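Local coordinates for UL18 protein (Human herpesvirus 5, PDB 3D2U) that mimics host MHC class I molecules and binds the inhibitory leukocyte receptor LILRB1, modulating natural killer cell activity and helping infected cells escape killing, at residues Gly6-Phe11 / Thr18-Gly23; Asp120-Met125 / Ser142-Gln147; Pro191-Gly196 / Cys209-Phe214; Ile221-Tyr226 / Cys253-Phe258; Tyr263-Thr268 / Ile276-Thr281. The protein carries 4 engineered substitutions. One frame throughout, in Å; residues are numbered along the deposited sequence.

Contact 1: Gly6-Phe11 / Thr18-Gly23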
# COMPACT_ATOMS: atom_id res chain seq x y z
N GLY A 6 7.21 -9.65 -15.64
CA GLY A 6 5.90 -9.05 -15.53
C GLY A 6 5.58 -8.29 -16.81
O GLY A 6 6.38 -7.48 -17.26
N TYR A 7 4.41 -8.57 -17.39
CA TYR A 7 4.00 -7.89 -18.61
C TYR A 7 2.73 -7.07 -18.40
O TYR A 7 1.69 -7.60 -17.96
CB TYR A 7 3.72 -8.89 -19.74
CG TYR A 7 4.80 -9.90 -20.04
CD1 TYR A 7 5.11 -10.92 -19.14
CD2 TYR A 7 5.47 -9.88 -21.27
CE1 TYR A 7 6.05 -11.91 -19.45
CE2 TYR A 7 6.41 -10.87 -21.60
CZ TYR A 7 6.69 -11.88 -20.69
OH TYR A 7 7.59 -12.86 -21.02
N THR A 8 2.80 -5.79 -18.70
CA THR A 8 1.64 -4.92 -18.57
C THR A 8 1.33 -4.34 -19.94
O THR A 8 2.09 -3.52 -20.47
CB THR A 8 1.89 -3.76 -17.58
OG1 THR A 8 2.22 -4.28 -16.28
CG2 THR A 8 0.64 -2.90 -17.46
N GLY A 9 0.22 -4.79 -20.52
CA GLY A 9 -0.19 -4.31 -21.82
C GLY A 9 -1.44 -3.46 -21.69
O GLY A 9 -2.52 -3.97 -21.35
N ILE A 10 -1.31 -2.17 -21.95
CA ILE A 10 -2.44 -1.26 -21.83
C ILE A 10 -3.05 -0.94 -23.18
O ILE A 10 -2.35 -0.65 -24.15
CB ILE A 10 -2.03 0.08 -21.16
CG1 ILE A 10 -1.35 -0.17 -19.81
CG2 ILE A 10 -3.26 0.96 -20.95
CD1 ILE A 10 0.07 -0.70 -19.92
N PHE A 11 -4.38 -1.02 -23.24
CA PHE A 11 -5.11 -0.69 -24.46
C PHE A 11 -5.78 0.65 -24.19
O PHE A 11 -6.57 0.75 -23.27
CB PHE A 11 -6.19 -1.74 -24.76
CG PHE A 11 -7.09 -1.39 -25.93
CD1 PHE A 11 -6.84 -1.89 -27.20
CD2 PHE A 11 -8.16 -0.51 -25.76
CE1 PHE A 11 -7.64 -1.53 -28.29
CE2 PHE A 11 -8.97 -0.14 -26.85
CZ PHE A 11 -8.71 -0.65 -28.11
N THR A 18 0.34 0.19 -25.07
CA THR A 18 1.66 0.19 -24.46
C THR A 18 1.95 -1.16 -23.83
O THR A 18 1.04 -1.83 -23.34
CB THR A 18 1.77 1.19 -23.30
OG1 THR A 18 1.29 2.47 -23.73
CG2 THR A 18 3.24 1.31 -22.84
N LEU A 19 3.21 -1.56 -23.87
CA LEU A 19 3.63 -2.79 -23.22
C LEU A 19 4.91 -2.45 -22.49
O LEU A 19 5.81 -1.81 -23.05
CB LEU A 19 3.92 -3.93 -24.21
CG LEU A 19 4.46 -5.22 -23.56
CD1 LEU A 19 3.45 -5.84 -22.57
CD2 LEU A 19 4.82 -6.21 -24.64
N THR A 20 4.98 -2.82 -21.23
CA THR A 20 6.18 -2.61 -20.47
C THR A 20 6.38 -3.96 -19.80
O THR A 20 5.49 -4.45 -19.11
CB THR A 20 6.07 -1.48 -19.38
OG1 THR A 20 5.15 -1.87 -18.36
CG2 THR A 20 5.60 -0.18 -20.00
N VAL A 21 7.50 -4.61 -20.08
CA VAL A 21 7.74 -5.87 -19.42
C VAL A 21 9.01 -5.71 -18.60
O VAL A 21 9.98 -5.08 -19.02
CB VAL A 21 7.72 -7.09 -20.43
CG1 VAL A 21 7.69 -6.63 -21.88
CG2 VAL A 21 8.85 -8.04 -20.17
N VAL A 22 8.95 -6.21 -17.36
CA VAL A 22 10.06 -6.12 -16.42
C VAL A 22 10.49 -7.51 -15.98
O VAL A 22 9.67 -8.39 -15.75
CB VAL A 22 9.67 -5.31 -15.14
CG1 VAL A 22 9.10 -3.96 -15.53
CG2 VAL A 22 8.66 -6.10 -14.28
N GLY A 23 11.80 -7.69 -15.87
CA GLY A 23 12.35 -8.95 -15.41
C GLY A 23 12.83 -8.69 -14.00
O GLY A 23 13.43 -7.65 -13.72
O HOH W 1 5.04 -4.76 -16.26

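Contact 2: Asp120-Met125 / Ser142-Gln147. Engineered in segment 142-147: Q147 (natural residue Asn).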
# COMPACT_ATOMS: atom_id res chain seq x y z
N ASP A 120 -8.08 -6.39 -16.54
CA ASP A 120 -8.75 -5.39 -15.72
C ASP A 120 -8.67 -5.78 -14.25
O ASP A 120 -9.64 -5.66 -13.51
CB ASP A 120 -10.20 -5.23 -16.15
CG ASP A 120 -10.89 -4.09 -15.45
OD1 ASP A 120 -10.19 -3.18 -14.96
OD2 ASP A 120 -12.14 -4.09 -15.41
N GLY A 121 -7.50 -6.25 -13.83
CA GLY A 121 -7.29 -6.63 -12.44
C GLY A 121 -7.99 -7.92 -12.01
O GLY A 121 -7.99 -8.25 -10.82
N GLU A 122 -8.57 -8.64 -12.97
CA GLU A 122 -9.29 -9.88 -12.70
C GLU A 122 -8.50 -11.07 -13.22
O GLU A 122 -8.10 -11.07 -14.38
CB GLU A 122 -10.64 -9.87 -13.41
CG GLU A 122 -11.54 -8.71 -13.05
CD GLU A 122 -11.97 -8.73 -11.60
OE1 GLU A 122 -12.29 -9.82 -11.08
OE2 GLU A 122 -12.02 -7.65 -10.97
N THR A 123 -8.31 -12.08 -12.40
CA THR A 123 -7.59 -13.25 -12.90
C THR A 123 -8.40 -13.87 -14.04
O THR A 123 -9.59 -14.14 -13.91
CB THR A 123 -7.35 -14.30 -11.81
OG1 THR A 123 -6.61 -13.69 -10.74
CG2 THR A 123 -6.54 -15.47 -12.37
N LEU A 124 -7.71 -14.09 -15.15
CA LEU A 124 -8.29 -14.64 -16.37
C LEU A 124 -7.98 -16.15 -16.52
O LEU A 124 -8.89 -16.95 -16.79
CB LEU A 124 -7.72 -13.85 -17.54
CG LEU A 124 -8.05 -14.15 -19.00
CD1 LEU A 124 -9.55 -14.02 -19.22
CD2 LEU A 124 -7.30 -13.15 -19.89
N MET A 125 -6.71 -16.51 -16.36
CA MET A 125 -6.25 -17.90 -16.43
C MET A 125 -4.86 -18.08 -15.82
O MET A 125 -4.04 -17.16 -15.82
CB MET A 125 -6.26 -18.41 -17.87
CG MET A 125 -5.54 -17.51 -18.85
SD MET A 125 -5.49 -18.24 -20.47
CE MET A 125 -6.17 -16.92 -21.45
N SER A 142 -15.77 -12.56 -9.49
CA SER A 142 -15.35 -11.71 -10.61
C SER A 142 -16.40 -11.26 -11.61
O SER A 142 -17.26 -12.05 -12.03
CB SER A 142 -14.23 -12.43 -11.37
OG SER A 142 -13.76 -11.64 -12.44
N TRP A 143 -16.32 -10.00 -12.03
CA TRP A 143 -17.26 -9.51 -13.02
C TRP A 143 -17.08 -10.28 -14.32
O TRP A 143 -17.92 -10.19 -15.23
CB TRP A 143 -17.11 -7.99 -13.28
CG TRP A 143 -15.86 -7.51 -14.03
CD1 TRP A 143 -14.81 -6.81 -13.48
CD2 TRP A 143 -15.60 -7.55 -15.45
NE1 TRP A 143 -13.94 -6.42 -14.46
CE2 TRP A 143 -14.40 -6.85 -15.68
CE3 TRP A 143 -16.28 -8.11 -16.55
CZ2 TRP A 143 -13.84 -6.68 -16.96
CZ3 TRP A 143 -15.73 -7.94 -17.83
CH2 TRP A 143 -14.52 -7.23 -18.02
N LEU A 144 -16.00 -11.05 -14.42
CA LEU A 144 -15.72 -11.84 -15.62
C LEU A 144 -16.77 -12.93 -15.87
O LEU A 144 -16.75 -13.57 -16.93
CB LEU A 144 -14.32 -12.48 -15.55
CG LEU A 144 -13.05 -11.60 -15.54
CD1 LEU A 144 -11.84 -12.50 -15.75
CD2 LEU A 144 -13.10 -10.53 -16.63
N LYS A 145 -17.67 -13.16 -14.92
CA LYS A 145 -18.70 -14.18 -15.14
C LYS A 145 -19.61 -13.71 -16.28
O LYS A 145 -20.22 -14.52 -16.97
CB LYS A 145 -19.50 -14.44 -13.85
CG LYS A 145 -20.12 -13.22 -13.18
CD LYS A 145 -20.93 -13.63 -11.94
CE LYS A 145 -20.73 -12.67 -10.78
NZ LYS A 145 -19.35 -12.78 -10.19
N GLN A 146 -19.64 -12.40 -16.51
CA GLN A 146 -20.44 -11.81 -17.58
C GLN A 146 -20.05 -12.41 -18.93
O GLN A 146 -20.84 -12.41 -19.87
CB GLN A 146 -20.23 -10.28 -17.61
CG GLN A 146 -21.08 -9.51 -18.62
CD GLN A 146 -22.58 -9.68 -18.39
OE1 GLN A 146 -23.02 -9.99 -17.29
NE2 GLN A 146 -23.37 -9.47 -19.44
N GLN A 147 -18.84 -12.94 -19.03
CA GLN A 147 -18.38 -13.55 -20.28
C GLN A 147 -17.74 -14.91 -20.01
O GLN A 147 -16.71 -15.25 -20.58
CB GLN A 147 -17.37 -12.64 -20.98
CG GLN A 147 -17.92 -11.28 -21.40
CD GLN A 147 -19.07 -11.38 -22.40
OE1 GLN A 147 -19.19 -12.37 -23.12
NE2 GLN A 147 -19.90 -10.34 -22.46
O HOH W 2 -15.11 -7.94 -9.99

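Contact 3: Pro191-Gly196 / Cys209-Phe214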
# COMPACT_ATOMS: atom_id res chain seq x y z
N PRO A 191 22.39 -4.30 6.17
CA PRO A 191 21.91 -2.93 6.34
C PRO A 191 22.75 -2.03 7.24
O PRO A 191 23.54 -2.48 8.06
CB PRO A 191 20.53 -3.13 6.93
CG PRO A 191 20.77 -4.29 7.89
CD PRO A 191 21.63 -5.23 7.03
N VAL A 192 22.55 -0.73 7.05
CA VAL A 192 23.14 0.29 7.89
C VAL A 192 21.93 0.37 8.82
O VAL A 192 20.80 0.44 8.34
CB VAL A 192 23.32 1.62 7.09
CG1 VAL A 192 23.46 2.80 8.04
CG2 VAL A 192 24.55 1.53 6.18
N VAL A 193 22.15 0.28 10.13
CA VAL A 193 21.04 0.33 11.07
C VAL A 193 21.13 1.57 11.95
O VAL A 193 22.21 1.93 12.42
CB VAL A 193 21.01 -0.95 11.98
CG1 VAL A 193 19.92 -0.83 13.04
CG2 VAL A 193 20.77 -2.19 11.14
N LYS A 194 20.01 2.25 12.14
CA LYS A 194 19.98 3.46 12.96
C LYS A 194 18.76 3.45 13.85
O LYS A 194 17.68 3.02 13.43
CB LYS A 194 19.97 4.70 12.06
CG LYS A 194 19.89 5.99 12.83
CD LYS A 194 20.30 7.16 11.96
CE LYS A 194 20.35 8.44 12.77
NZ LYS A 194 21.32 9.38 12.15
N GLY A 195 18.93 3.91 15.09
CA GLY A 195 17.81 3.92 16.01
C GLY A 195 17.91 5.01 17.06
O GLY A 195 18.94 5.66 17.20
N GLY A 196 16.82 5.22 17.81
CA GLY A 196 16.83 6.23 18.85
C GLY A 196 15.44 6.37 19.44
O GLY A 196 14.58 5.51 19.21
N CYS A 209 13.74 2.27 14.93
CA CYS A 209 14.90 1.55 14.43
C CYS A 209 14.67 1.24 12.96
O CYS A 209 13.72 0.52 12.63
CB CYS A 209 15.09 0.24 15.19
SG CYS A 209 16.65 -0.62 14.79
N THR A 210 15.54 1.76 12.11
CA THR A 210 15.43 1.59 10.65
C THR A 210 16.65 0.94 9.99
O THR A 210 17.79 1.22 10.36
CB THR A 210 15.20 2.96 9.97
OG1 THR A 210 14.09 3.62 10.58
CG2 THR A 210 14.93 2.80 8.49
N SER A 211 16.39 0.07 9.02
CA SER A 211 17.45 -0.62 8.28
C SER A 211 17.50 -0.08 6.85
O SER A 211 16.46 0.05 6.19
CB SER A 211 17.20 -2.14 8.29
OG SER A 211 17.41 -2.68 9.59
N TYR A 212 18.70 0.24 6.39
CA TYR A 212 18.91 0.82 5.06
C TYR A 212 19.82 0.01 4.14
O TYR A 212 20.84 -0.53 4.57
CB TYR A 212 19.52 2.22 5.18
CG TYR A 212 18.86 3.18 6.15
CD1 TYR A 212 19.06 3.07 7.54
CD2 TYR A 212 18.08 4.25 5.68
CE1 TYR A 212 18.51 4.00 8.42
CE2 TYR A 212 17.53 5.19 6.56
CZ TYR A 212 17.75 5.06 7.93
OH TYR A 212 17.22 5.98 8.81
N GLY A 213 19.44 -0.04 2.86
CA GLY A 213 20.23 -0.72 1.85
C GLY A 213 20.60 -2.19 2.01
O GLY A 213 21.75 -2.56 1.77
N PHE A 214 19.65 -3.03 2.38
CA PHE A 214 19.98 -4.43 2.52
C PHE A 214 19.43 -5.23 1.36
O PHE A 214 18.45 -4.84 0.74
CB PHE A 214 19.46 -5.00 3.86
CG PHE A 214 17.98 -4.80 4.11
CD1 PHE A 214 17.08 -5.85 3.94
CD2 PHE A 214 17.50 -3.58 4.59
CE1 PHE A 214 15.72 -5.69 4.25
CE2 PHE A 214 16.15 -3.41 4.91
CZ PHE A 214 15.26 -4.46 4.74

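Contact 4: Ile221-Tyr226 / Cys253-Phe258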
# COMPACT_ATOMS: atom_id res chain seq x y z
N ILE A 221 13.69 -7.21 12.50
CA ILE A 221 13.99 -6.02 13.28
C ILE A 221 13.17 -6.15 14.56
O ILE A 221 11.94 -6.19 14.51
CB ILE A 221 13.56 -4.74 12.52
CG1 ILE A 221 14.30 -4.63 11.19
CG2 ILE A 221 13.79 -3.51 13.40
CD1 ILE A 221 13.82 -5.61 10.13
N THR A 222 13.84 -6.21 15.70
CA THR A 222 13.17 -6.39 16.98
C THR A 222 13.69 -5.41 18.03
O THR A 222 14.86 -5.03 18.01
CB THR A 222 13.40 -7.83 17.49
OG1 THR A 222 13.25 -8.73 16.39
CG2 THR A 222 12.41 -8.19 18.57
N PHE A 223 12.83 -4.98 18.94
CA PHE A 223 13.26 -4.08 20.00
C PHE A 223 13.46 -4.96 21.20
O PHE A 223 12.63 -5.82 21.48
CB PHE A 223 12.19 -3.05 20.36
CG PHE A 223 11.94 -2.07 19.27
CD1 PHE A 223 10.92 -2.30 18.34
CD2 PHE A 223 12.75 -0.95 19.13
CE1 PHE A 223 10.73 -1.43 17.29
CE2 PHE A 223 12.56 -0.08 18.08
CZ PHE A 223 11.55 -0.31 17.15
N ILE A 224 14.56 -4.79 21.91
CA ILE A 224 14.73 -5.61 23.09
C ILE A 224 14.59 -4.71 24.30
O ILE A 224 15.32 -3.74 24.48
CB ILE A 224 16.09 -6.34 23.14
CG1 ILE A 224 16.42 -6.97 21.78
CG2 ILE A 224 16.01 -7.45 24.19
CD1 ILE A 224 15.43 -8.01 21.31
N HIS A 225 13.58 -5.04 25.10
CA HIS A 225 13.26 -4.31 26.29
C HIS A 225 14.00 -4.91 27.48
O HIS A 225 13.71 -6.02 27.90
CB HIS A 225 11.75 -4.37 26.51
CG HIS A 225 11.28 -3.75 27.79
ND1 HIS A 225 11.87 -2.62 28.33
CD2 HIS A 225 10.25 -4.06 28.61
CE1 HIS A 225 11.21 -2.26 29.42
NE2 HIS A 225 10.22 -3.12 29.61
N TYR A 226 14.97 -4.17 28.00
CA TYR A 226 15.69 -4.62 29.17
C TYR A 226 15.02 -3.86 30.31
O TYR A 226 15.45 -2.77 30.70
CB TYR A 226 17.19 -4.29 29.05
CG TYR A 226 17.90 -5.07 27.96
CD1 TYR A 226 18.27 -4.47 26.75
CD2 TYR A 226 18.19 -6.44 28.12
CE1 TYR A 226 18.90 -5.19 25.73
CE2 TYR A 226 18.83 -7.17 27.10
CZ TYR A 226 19.18 -6.54 25.91
OH TYR A 226 19.81 -7.25 24.91
N CYS A 253 10.86 0.71 11.82
CA CYS A 253 9.88 0.21 12.80
C CYS A 253 9.86 1.15 14.02
O CYS A 253 10.80 1.93 14.21
CB CYS A 253 10.27 -1.21 13.27
SG CYS A 253 10.68 -2.39 11.92
N TYR A 254 8.81 1.07 14.83
CA TYR A 254 8.69 1.92 16.02
C TYR A 254 7.93 1.21 17.16
O TYR A 254 7.25 0.23 16.89
CB TYR A 254 7.96 3.24 15.63
CG TYR A 254 6.52 3.08 15.16
CD1 TYR A 254 5.47 2.95 16.08
CD2 TYR A 254 6.21 2.99 13.81
CE1 TYR A 254 4.16 2.73 15.66
CE2 TYR A 254 4.89 2.77 13.38
CZ TYR A 254 3.88 2.64 14.31
OH TYR A 254 2.59 2.38 13.88
N VAL A 255 8.08 1.69 18.40
CA VAL A 255 7.35 1.16 19.58
C VAL A 255 7.11 2.24 20.60
O VAL A 255 7.97 3.09 20.83
CB VAL A 255 8.09 0.13 20.48
CG1 VAL A 255 7.27 -1.12 20.61
CG2 VAL A 255 9.49 -0.08 20.05
N ALA A 256 5.96 2.18 21.27
CA ALA A 256 5.68 3.14 22.31
C ALA A 256 6.34 2.62 23.59
O ALA A 256 6.09 1.50 24.02
CB ALA A 256 4.18 3.28 22.49
N ILE A 257 7.20 3.44 24.19
CA ILE A 257 7.90 3.05 25.42
C ILE A 257 7.80 4.12 26.51
O ILE A 257 7.44 5.27 26.25
CB ILE A 257 9.42 2.84 25.16
CG1 ILE A 257 10.11 4.19 24.92
CG2 ILE A 257 9.65 1.91 23.96
CD1 ILE A 257 11.64 4.14 24.94
N PHE A 258 8.13 3.72 27.74
CA PHE A 258 8.19 4.66 28.84
C PHE A 258 9.61 5.16 28.65
O PHE A 258 10.52 4.35 28.46
CB PHE A 258 8.02 3.94 30.19
CG PHE A 258 6.57 3.72 30.58
CD1 PHE A 258 6.10 2.44 30.89
CD2 PHE A 258 5.68 4.78 30.61
CE1 PHE A 258 4.76 2.23 31.22
CE2 PHE A 258 4.33 4.59 30.94
CZ PHE A 258 3.87 3.32 31.24

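Contact 5: Tyr263-Thr268 / Ile276-Thr281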
# COMPACT_ATOMS: atom_id res chain seq x y z
N TYR A 263 16.26 0.09 26.14
CA TYR A 263 15.88 -0.64 24.93
C TYR A 263 17.04 -0.65 23.96
O TYR A 263 17.82 0.30 23.90
CB TYR A 263 14.71 0.01 24.18
CG TYR A 263 13.33 -0.33 24.65
CD1 TYR A 263 12.78 0.29 25.78
CD2 TYR A 263 12.56 -1.27 23.97
CE1 TYR A 263 11.49 -0.02 26.21
CE2 TYR A 263 11.26 -1.59 24.40
CZ TYR A 263 10.74 -0.96 25.52
OH TYR A 263 9.48 -1.28 25.95
N THR A 264 17.14 -1.72 23.19
CA THR A 264 18.15 -1.86 22.15
C THR A 264 17.41 -2.40 20.93
O THR A 264 16.32 -2.97 21.05
CB THR A 264 19.26 -2.87 22.52
OG1 THR A 264 18.71 -4.19 22.52
CG2 THR A 264 19.86 -2.55 23.88
N CYS A 265 17.99 -2.23 19.75
CA CYS A 265 17.35 -2.76 18.56
C CYS A 265 18.21 -3.88 18.00
O CYS A 265 19.40 -3.69 17.77
CB CYS A 265 17.17 -1.67 17.52
SG CYS A 265 16.50 -2.27 15.94
N ARG A 266 17.61 -5.05 17.79
CA ARG A 266 18.32 -6.21 17.25
C ARG A 266 17.89 -6.39 15.80
O ARG A 266 16.70 -6.46 15.50
CB ARG A 266 17.98 -7.47 18.08
CG ARG A 266 18.65 -8.77 17.60
CD ARG A 266 18.35 -9.96 18.55
NE ARG A 266 18.91 -9.76 19.88
CZ ARG A 266 18.46 -10.37 20.99
NH1 ARG A 266 17.44 -11.22 20.93
NH2 ARG A 266 19.04 -10.10 22.16
N VAL A 267 18.86 -6.45 14.89
CA VAL A 267 18.55 -6.63 13.47
C VAL A 267 19.29 -7.84 12.92
O VAL A 267 20.52 -7.89 12.93
CB VAL A 267 18.93 -5.37 12.64
CG1 VAL A 267 18.73 -5.65 11.14
CG2 VAL A 267 18.06 -4.18 13.07
N THR A 268 18.54 -8.82 12.44
CA THR A 268 19.12 -10.03 11.87
C THR A 268 18.84 -10.06 10.38
O THR A 268 17.69 -10.01 9.95
CB THR A 268 18.50 -11.30 12.52
OG1 THR A 268 18.83 -11.31 13.91
CG2 THR A 268 19.05 -12.58 11.87
N ILE A 276 22.11 -2.48 18.63
CA ILE A 276 22.47 -1.12 19.02
C ILE A 276 21.55 -0.56 20.12
O ILE A 276 20.36 -0.88 20.17
CB ILE A 276 22.41 -0.13 17.79
CG1 ILE A 276 20.97 0.03 17.27
CG2 ILE A 276 23.32 -0.62 16.68
CD1 ILE A 276 20.38 -1.23 16.67
N PRO A 277 22.12 0.25 21.03
CA PRO A 277 21.35 0.86 22.12
C PRO A 277 20.40 1.88 21.51
O PRO A 277 20.78 2.62 20.60
CB PRO A 277 22.43 1.50 23.00
CG PRO A 277 23.51 1.84 22.01
CD PRO A 277 23.55 0.60 21.15
N ILE A 278 19.16 1.92 21.99
CA ILE A 278 18.20 2.86 21.44
C ILE A 278 17.73 3.90 22.48
O ILE A 278 17.49 5.06 22.13
CB ILE A 278 17.10 2.02 20.69
CG1 ILE A 278 17.30 2.22 19.18
CG2 ILE A 278 15.71 2.31 21.18
CD1 ILE A 278 16.43 1.36 18.29
N SER A 279 17.66 3.51 23.75
CA SER A 279 17.34 4.43 24.85
C SER A 279 18.07 3.89 26.08
O SER A 279 18.01 2.69 26.36
CB SER A 279 15.82 4.53 25.12
OG SER A 279 15.29 3.32 25.61
N VAL A 280 18.77 4.77 26.79
CA VAL A 280 19.55 4.37 27.97
C VAL A 280 19.26 4.98 29.35
O VAL A 280 19.22 6.20 29.51
CB VAL A 280 21.08 4.55 27.72
CG1 VAL A 280 21.65 3.28 27.10
CG2 VAL A 280 21.33 5.75 26.81
N THR A 281 19.09 4.08 30.32
CA THR A 281 18.88 4.32 31.77
C THR A 281 17.62 3.76 32.43
O THR A 281 16.56 4.42 32.43
CB THR A 281 19.02 5.80 32.16
OG1 THR A 281 20.40 6.16 32.08
CG2 THR A 281 18.57 6.01 33.62
OXT THR A 281 17.73 2.64 32.98

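Contact 1: Gly6-Phe11 / Thr18-Gly23
Y7 and V21 lie side by side on one face of an antiparallel beta hairpin in the floor of the MHC class I alpha1/alpha2 platform, a good illustration of how the two faces of one ladder can be given over to different partners. Paired backbone hydrogen bonds at G6/V22, T8/T20 and I10/T18 fix the register. The Y7 ring leaves beside its own backbone N, with CG anti to the carbonyl carbon (chi1 -52°). From there it meets V21 CG2, a CH-pi contact 4.2 Å from the ring centroid and offset toward the rim. Y7 OH is hydrogen-bonded to H100, W98 stacks on the ring, and both Y7 and V21 touch an apolar side chain of the bound peptide. Further along this face L19 swings CG away from its own N (chi1 176°). Its CD1 thereby folds back over the neighbouring strand, 3.4 Å from T8 O and 4.0 Å from G9 N, where glycine offers only backbone. The face carrying T8, T20 and V22 is turned instead to the chain of another protein, whose backbone makes a weak hydrogen bond with T20 OG1. Across the pair, T8 CB packs 3.8 Å from T20 OG1. T20 O accepts from T8 N at 3.0 Å; a water whose oxygen lies 2.9 Å from T20 O and 2.9 Å from T8 OG1 bridges the two, though it has more acceptors near it than protons to give.

Contact 2: Asp120-Met125 / Ser142-Gln147
An extended strand, 122-125, is met by the single 3-10 turn of 143-146, the nearest alpha carbons being those of E122 and S142 at 6.7 Å, too far apart for backbone pairing, and side chains do most of the touching. S142 OG, held anti to its main-chain nitrogen (chi1 -179°), donates to E122 OE1 at 2.7 Å, arriving from above the carboxylate plane rather than within it. The first torsion of E122 (chi1 -57°) puts its CG anti to the carbonyl carbon and 3.6 Å from W143 NE1; the bend at chi2 then turns the carboxylate toward S142. A water spans the remaining gap: it donates to E122 OE2 and accepts from W143 N, and thus ties the second carboxylate oxygen to the start of the turn. D120 OD2 sits at the edge of the indole, where W143 NE1 gives it a weak, bent bond of 3.1 Å (133° at the hydrogen). The carboxylate has stronger partners in the backbone nitrogens of R91, S92 and Q93. Beside the polar pairs L144 supplies the apolar part, its CG 3.7 Å from E122 CB and its CD1 3.3 Å from T123 O. The contact thus fastens the outermost strand of the platform sheet, 122-127, to the turn that leads into helix 148-156. L124 and M125 form a classic beta bulge opposite F117 of the adjoining strand, while their side chains touch I151 and I155 of that helix.

Contact 3: Pro191-Gly196 / Cys209-Phe214
P191 and V193 pack against F214, S211 and C209 on the inward face of an antiparallel hairpin, the first two strands of the immunoglobulin C1-type domain, and here the contact is tight. P191 CB lies 3.7 Å from S211 CB and 3.8 Å from F214 CB. One methyl of V193, CG1, stands anti to the backbone N (chi1 175°) and so reaches C209 SG at 3.7 Å, while the other, CG2, approaches S211 OG. V267 of the facing sheet packs on P191, V193 and S211. On the face of V192, K194, T210 and Y212, the looser part is the exposed pair V192 and K194, the K194 chain extending away from the hairpin. Y212 still packs closely by its ring edge, with CD1 3.3 Å from V192 O and CE1 4.0 Å from K194 CB, and T210 CG2 covers one of its faces. The chain of another protein packs on all four of these residues, and its backbone is hydrogen-bonded to T210 OG1. Backbone bonds join V192 to Y212 and K194 to T210, among them the nearly straight T210 N to K194 O at 2.8 Å (168° at the hydrogen). The chemistry implies a division of labour: main-chain bonding sets the register, whereas the inward face is apolar enough that S211 OG is buried with no hydrogen-bonding partner in the model, and C209 is committed to its disulfide with C265.

Contact 4: Ile221-Tyr226 / Cys253-Phe258
I221 opens the contact by laying its CG2 branch, which is anti to its backbone N, 3.6 Å from C253 SG. That sulfur is bonded to C238, so the methyl rests on a disulfide that joins neighbouring strands of the opposite sheet. Two residues on, F223 carries most of the rest. Its CG is anti to the carbonyl carbon (chi1 -67°), which sends the ring across to the other strand, where CE1 comes to 4.1 Å from C253 CB. The ring rim also meets main chain: CZ stands 3.8 Å from C253 O, which lies near the ring plane, and 3.8 Å from Y254 CA. V255 points back from the opposite direction and sets CG2 over one ring face, although it is modelled too close for the spacing to be trusted. This is the interior of a beta sandwich of the immunoglobulin C1-set type: the strand axes stay 8.3 Å apart, cross at -27°, and share no backbone hydrogen bonds. C209 and I278 also touch F223, from different sheets. Beyond it, H225 starts off toward the other sheet but makes no contact with 253-258; its imidazole stacks on Y263, the same residue that I257 of the second strand packs against.

Contact 5: Tyr263-Thr268 / Ile276-Thr281
Y263 O accepts two protons from consecutive residues of the facing strand: I278 N at 2.8 Å and S279 N at 3.2 Å, both from the same face of its carbonyl plane. Y263 N in turn donates to S279 O at 3.1 Å. Two residues along, C265 N reaches I276 O at 2.8 Å, nearly along the C=O axis; the return bond from I276 N to C265 O is less certain, because that oxygen is crowded in the model. The doubled acceptor is the signature of a classic beta bulge, I278 and S279 together facing Y263, and it shifts the register by one residue in this antiparallel hairpin of the immunoglobulin C1-type domain. The bulge turns I278 toward the other strand, its CG2 3.9 Å from Y263 CB. S279 OG is placed between its own N and carbonyl carbon (chi1 67°), beside the edge of the Y263 ring, and is hydrogen-bonded to Q261 O. T264 presses CB to 3.3 Å from I276 O, while its OG1 has a weak bond to E275, whose other carboxylate oxygen forms a salt bridge with R266 NE. C265 CB packs on I278 CD1, a pair modelled unusually tightly at 3.2 Å.

In the fold
The five contacts fall into two bodies. Contacts 1 and 2 belong to the platform, both reaching the same sheet, with centres 19 Å apart; Y7 and V21 in the former and M125 in the latter all touch the bound peptide. Contacts 3, 4 and 5 build the immunoglobulin-like domain, with the centres of contacts 1 and 5 about 44 Å apart. There they interlock: the C209–C265 disulfide (SG to SG 2.0 Å) joins contact 3 to contact 5 across the sandwich, C253 N lies 3.0 Å from C209 O between contacts 3 and 4, and I224 N lies 2.7 Å from T264 O between contacts 4 and 5, whose centres are only 8 Å apart.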